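PDB 1JMX: amine Dehydrogenase from Pseudomonas putida, which probably takes part in the oxidative deamination of primary amines, this chain being a beta-propeller-like subunit assembled with a heme-c-bearing partner. Local coordinates for residues 51-54 with 55-58; 69-72 with 73-76. All blocks are in the same frame, centred on the assembly; numbering follows the deposited sequence.

Contact 1 of 2, residues 51-54 with 55-58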
ATOM      1  N   ALA B  51      35.156   5.689 -11.330  1.00 16.26           N
ATOM      2  CA  ALA B  51      35.672   6.816 -12.111  1.00 16.66           C
ATOM      3  C   ALA B  51      36.682   6.255 -13.105  1.00 16.10           C
ATOM      4  O   ALA B  51      37.191   5.151 -12.913  1.00 15.08           O
ATOM      5  CB  ALA B  51      36.341   7.837 -11.201  1.00 16.49           C
ATOM      6  N   PRO B  52      36.993   7.009 -14.177  1.00 16.11           N
ATOM      7  CA  PRO B  52      37.949   6.572 -15.199  1.00 16.85           C
ATOM      8  C   PRO B  52      39.345   6.197 -14.660  1.00 18.21           C
ATOM      9  O   PRO B  52      40.154   5.616 -15.382  1.00 20.82           O
ATOM     10  CB  PRO B  52      38.019   7.785 -16.133  1.00 15.86           C
ATOM     11  CG  PRO B  52      36.669   8.389 -16.004  1.00 15.17           C
ATOM     12  CD  PRO B  52      36.438   8.331 -14.526  1.00 15.64           C
ATOM     13  N   ASP B  53      39.628   6.533 -13.405  1.00 18.14           N
ATOM     14  CA  ASP B  53      40.914   6.219 -12.808  1.00 18.51           C
ATOM     15  C   ASP B  53      40.999   4.789 -12.263  1.00 19.53           C
ATOM     16  O   ASP B  53      42.054   4.367 -11.788  1.00 20.20           O
ATOM     17  CB  ASP B  53      41.269   7.242 -11.712  1.00 18.42           C
ATOM     18  CG  ASP B  53      40.291   7.233 -10.533  1.00 19.92           C
ATOM     19  OD1 ASP B  53      40.487   8.041  -9.600  1.00 20.09           O
ATOM     20  OD2 ASP B  53      39.331   6.433 -10.523  1.00 21.70           O
ATOM     21  N   ASN B  54      39.886   4.056 -12.337  1.00 19.95           N
ATOM     22  CA  ASN B  54      39.799   2.674 -11.848  1.00 19.50           C
ATOM     23  C   ASN B  54      40.225   2.602 -10.403  1.00 19.26           C
ATOM     24  O   ASN B  54      40.652   1.550  -9.931  1.00 20.62           O
ATOM     25  CB  ASN B  54      40.707   1.749 -12.655  1.00 20.22           C
ATOM     26  CG  ASN B  54      40.376   1.748 -14.113  1.00 21.32           C
ATOM     27  OD1 ASN B  54      39.213   1.698 -14.500  1.00 23.14           O
ATOM     28  ND2 ASN B  54      41.405   1.802 -14.942  1.00 22.93           N
ATOM     29  N   ARG B  55      40.035   3.704  -9.691  1.00 19.90           N
ATOM     30  CA  ARG B  55      40.457   3.804  -8.308  1.00 20.46           C
ATOM     31  C   ARG B  55      39.454   4.530  -7.410  1.00 20.05           C
ATOM     32  O   ARG B  55      39.376   4.244  -6.217  1.00 20.62           O
ATOM     33  CB  ARG B  55      41.813   4.520  -8.275  1.00 23.38           C
ATOM     34  CG  ARG B  55      42.372   4.758  -6.918  1.00 26.50           C
ATOM     35  CD  ARG B  55      43.676   5.523  -6.981  1.00 29.74           C
ATOM     36  NE  ARG B  55      44.139   5.788  -5.621  1.00 34.26           N
ATOM     37  CZ  ARG B  55      45.367   5.544  -5.165  1.00 37.06           C
ATOM     38  NH1 ARG B  55      46.300   5.033  -5.972  1.00 38.77           N
ATOM     39  NH2 ARG B  55      45.635   5.739  -3.871  1.00 37.44           N
ATOM     40  N   THR B  56      38.676   5.442  -7.985  1.00 18.47           N
ATOM     41  CA  THR B  56      37.704   6.211  -7.214  1.00 16.79           C
ATOM     42  C   THR B  56      36.263   5.836  -7.540  1.00 15.17           C
ATOM     43  O   THR B  56      35.844   5.887  -8.691  1.00 13.77           O
ATOM     44  CB  THR B  56      37.853   7.736  -7.458  1.00 17.34           C
ATOM     45  OG1 THR B  56      39.217   8.137  -7.269  1.00 17.45           O
ATOM     46  CG2 THR B  56      36.966   8.517  -6.495  1.00 15.59           C
ATOM     47  N   ALA B  57      35.515   5.459  -6.509  1.00 15.03           N
ATOM     48  CA  ALA B  57      34.109   5.109  -6.667  1.00 14.05           C
ATOM     49  C   ALA B  57      33.262   6.300  -6.239  1.00 13.93           C
ATOM     50  O   ALA B  57      33.514   6.899  -5.198  1.00 15.20           O
ATOM     51  CB  ALA B  57      33.764   3.893  -5.807  1.00 13.59           C
ATOM     52  N   TYR B  58      32.313   6.694  -7.078  1.00 13.66           N
ATOM     53  CA  TYR B  58      31.416   7.790  -6.732  1.00 13.57           C
ATOM     54  C   TYR B  58      30.075   7.167  -6.371  1.00 13.31           C
ATOM     55  O   TYR B  58      29.533   6.370  -7.134  1.00 13.34           O
ATOM     56  CB  TYR B  58      31.305   8.805  -7.872  1.00 14.71           C
ATOM     57  CG  TYR B  58      32.551   9.657  -8.006  1.00 15.50           C
ATOM     58  CD1 TYR B  58      33.598   9.269  -8.844  1.00 14.93           C
ATOM     59  CD2 TYR B  58      32.695  10.833  -7.270  1.00 14.46           C
ATOM     60  CE1 TYR B  58      34.750  10.029  -8.944  1.00 16.46           C
ATOM     61  CE2 TYR B  58      33.847  11.598  -7.363  1.00 16.23           C
ATOM     62  CZ  TYR B  58      34.873  11.192  -8.204  1.00 15.61           C
ATOM     63  OH  TYR B  58      36.020  11.950  -8.304  1.00 17.82           O
TER
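The phenol ring of Y58 meets A51 at its edge: the methyl CB of A51 lies in the ring plane, 3.5 Å from Y58 CE1. The second flat group, the carboxylate of D53, is approached by two backbone N-H groups from one and the same face and by a hydroxyl on a syn lone pair. R55 N stands far above the plane (64° out of it), closing an Asx turn, whereas T56 N, on the syn side and 32° out of plane, lies 2.8 Å from D53 OD2. The hydroxyl OG1 of T56 gives its proton to the syn lone pair of D53 OD1 over 2.7 Å. CG of D53 sits between its own backbone N and carbonyl carbon (chi1 63°), which turns the carboxylate toward the N-H groups of R55 and T56. A51 to N54 form a type I beta turn, and A51 N bonds to T56 O at 2.7 Å, almost along the C=O axis. R55 sends its extended chain away to salt bridges with D71 and D73. In this beta hairpin connection between strands 47-50 and 56-61, N54 O is buried without a partner, while one aspartate collects three donors, which would be expected to favour its charged form and fix its rotation.

Contact 2 of 2, residues 69-72 with 73-76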
ATOM      1  N   GLY B  69      32.945  10.555  -3.009  1.00 14.21           N
ATOM      2  CA  GLY B  69      33.986   9.933  -3.792  1.00 14.13           C
ATOM      3  C   GLY B  69      34.839   9.210  -2.774  1.00 14.67           C
ATOM      4  O   GLY B  69      35.274   9.817  -1.790  1.00 16.60           O
ATOM      5  N   ILE B  70      35.014   7.908  -2.956  1.00 14.79           N
ATOM      6  CA  ILE B  70      35.814   7.113  -2.034  1.00 15.83           C
ATOM      7  C   ILE B  70      36.971   6.472  -2.794  1.00 16.26           C
ATOM      8  O   ILE B  70      36.766   5.865  -3.842  1.00 17.31           O
ATOM      9  CB  ILE B  70      34.972   5.973  -1.366  1.00 16.68           C
ATOM     10  CG1 ILE B  70      33.764   6.542  -0.611  1.00 14.38           C
ATOM     11  CG2 ILE B  70      35.843   5.154  -0.408  1.00 15.18           C
ATOM     12  CD1 ILE B  70      34.103   7.134   0.736  1.00 18.16           C
ATOM     13  N   ASP B  71      38.186   6.643  -2.287  1.00 15.92           N
ATOM     14  CA  ASP B  71      39.359   6.035  -2.899  1.00 16.74           C
ATOM     15  C   ASP B  71      39.428   4.606  -2.371  1.00 16.25           C
ATOM     16  O   ASP B  71      39.679   4.393  -1.193  1.00 18.19           O
ATOM     17  CB  ASP B  71      40.625   6.807  -2.513  1.00 17.98           C
ATOM     18  CG  ASP B  71      41.906   6.035  -2.810  1.00 19.85           C
ATOM     19  OD1 ASP B  71      42.906   6.279  -2.118  1.00 24.50           O
ATOM     20  OD2 ASP B  71      41.928   5.179  -3.718  1.00 22.46           O
ATOM     21  N   LEU B  72      39.209   3.635  -3.251  1.00 16.30           N
ATOM     22  CA  LEU B  72      39.224   2.219  -2.882  1.00 17.15           C
ATOM     23  C   LEU B  72      40.526   1.679  -2.274  1.00 17.58           C
ATOM     24  O   LEU B  72      40.490   0.760  -1.451  1.00 17.91           O
ATOM     25  CB  LEU B  72      38.824   1.366  -4.087  1.00 15.82           C
ATOM     26  CG  LEU B  72      37.345   1.026  -4.284  1.00 17.49           C
ATOM     27  CD1 LEU B  72      36.443   2.176  -3.886  1.00 17.91           C
ATOM     28  CD2 LEU B  72      37.119   0.618  -5.723  1.00 15.15           C
ATOM     29  N   ASP B  73      41.667   2.219  -2.697  1.00 17.99           N
ATOM     30  CA  ASP B  73      42.960   1.772  -2.177  1.00 18.77           C
ATOM     31  C   ASP B  73      43.172   2.089  -0.706  1.00 18.77           C
ATOM     32  O   ASP B  73      43.933   1.403  -0.026  1.00 20.54           O
ATOM     33  CB  ASP B  73      44.124   2.391  -2.963  1.00 19.71           C
ATOM     34  CG  ASP B  73      44.361   1.723  -4.305  1.00 22.13           C
ATOM     35  OD1 ASP B  73      43.761   0.670  -4.595  1.00 25.11           O
ATOM     36  OD2 ASP B  73      45.172   2.260  -5.083  1.00 25.11           O
ATOM     37  N   THR B  74      42.497   3.118  -0.212  1.00 18.38           N
ATOM     38  CA  THR B  74      42.666   3.527   1.174  1.00 19.38           C
ATOM     39  C   THR B  74      41.348   3.711   1.925  1.00 19.23           C
ATOM     40  O   THR B  74      41.347   3.913   3.138  1.00 18.81           O
ATOM     41  CB  THR B  74      43.434   4.879   1.245  1.00 21.22           C
ATOM     42  OG1 THR B  74      42.675   5.900   0.575  1.00 21.64           O
ATOM     43  CG2 THR B  74      44.808   4.766   0.574  1.00 21.80           C
ATOM     44  N   CYS B  75      40.240   3.646   1.195  1.00 18.49           N
ATOM     45  CA  CYS B  75      38.909   3.852   1.757  1.00 19.27           C
ATOM     46  C   CYS B  75      38.686   5.303   2.164  1.00 19.87           C
ATOM     47  O   CYS B  75      37.798   5.587   2.969  1.00 21.01           O
ATOM     48  CB  CYS B  75      38.655   2.955   2.972  1.00 18.38           C
ATOM     49  SG  CYS B  75      38.464   1.193   2.606  1.00 18.64           S
ATOM     50  N   LYS B  76      39.464   6.220   1.593  1.00 20.01           N
ATOM     51  CA  LYS B  76      39.342   7.634   1.937  1.00 20.59           C
ATOM     52  C   LYS B  76      38.271   8.410   1.174  1.00 18.11           C
ATOM     53  O   LYS B  76      38.163   8.313  -0.043  1.00 19.04           O
ATOM     54  CB  LYS B  76      40.689   8.353   1.777  1.00 23.67           C
ATOM     55  CG  LYS B  76      40.702   9.730   2.434  1.00 28.42           C
ATOM     56  CD  LYS B  76      41.564  10.744   1.679  1.00 32.48           C
ATOM     57  CE  LYS B  76      43.057  10.471   1.834  1.00 34.58           C
ATOM     58  NZ  LYS B  76      43.880  11.459   1.056  1.00 36.05           N
TER
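D71 and T74 approach each other at a slant, and the hydroxyl OG1 of T74 reaches D71 OD1 from above the carboxylate plane, donating its proton over 2.7 Å. D73 N lies 3.1 Å from D71 OD2, likewise above the plane (64° out), which makes an Asx turn. CG of D71 is anti to the backbone N (chi1 165°), swung over the start of the turn where these donors lie. The D73 carboxylate is turned 64° against that of D71, with D71 OD2 and D73 OD2 4.6 Å apart; R349 forms a salt bridge with D73, while the N of L7 bonds to D73 OD1. The backbone closes the turn: D71 N bonds to K76 O at 2.8 Å, and D71 O takes T74 N at 3.2 Å. I70 CG2 rests 3.8 Å from the C of C75, whose sulfur is in a disulfide with C37. Replacing D71 with an alanine would probably leave the T74 hydroxyl and the D73 N-H without their acceptor and R55 short of one anionic mate. In this hairpin turn between strands 66-71 and 76-82, the arginine shared by D71 and D73 is likely to offset the repulsion between neighbouring carboxylates.

Followed from the N terminus, contact 1 closes the loop between strands 47-50 and 56-61, and contact 2 then closes the one between strands 66-71 and 76-82. The two are in series, neither nested nor crossed, with centres about 9 Å apart at the same end of one four-stranded antiparallel sheet, a blade of the propeller-like chain. Between them, strands 56-61 and 66-71 run as neighbours, where A57 O and I70 N probably share a hydrogen bond at 2.9 Å and A57 packs on L72. R55 of contact 1 bridges to contact 2, and the C75–C37 disulfide ties this blade to strand 32-38 of the adjoining sheet.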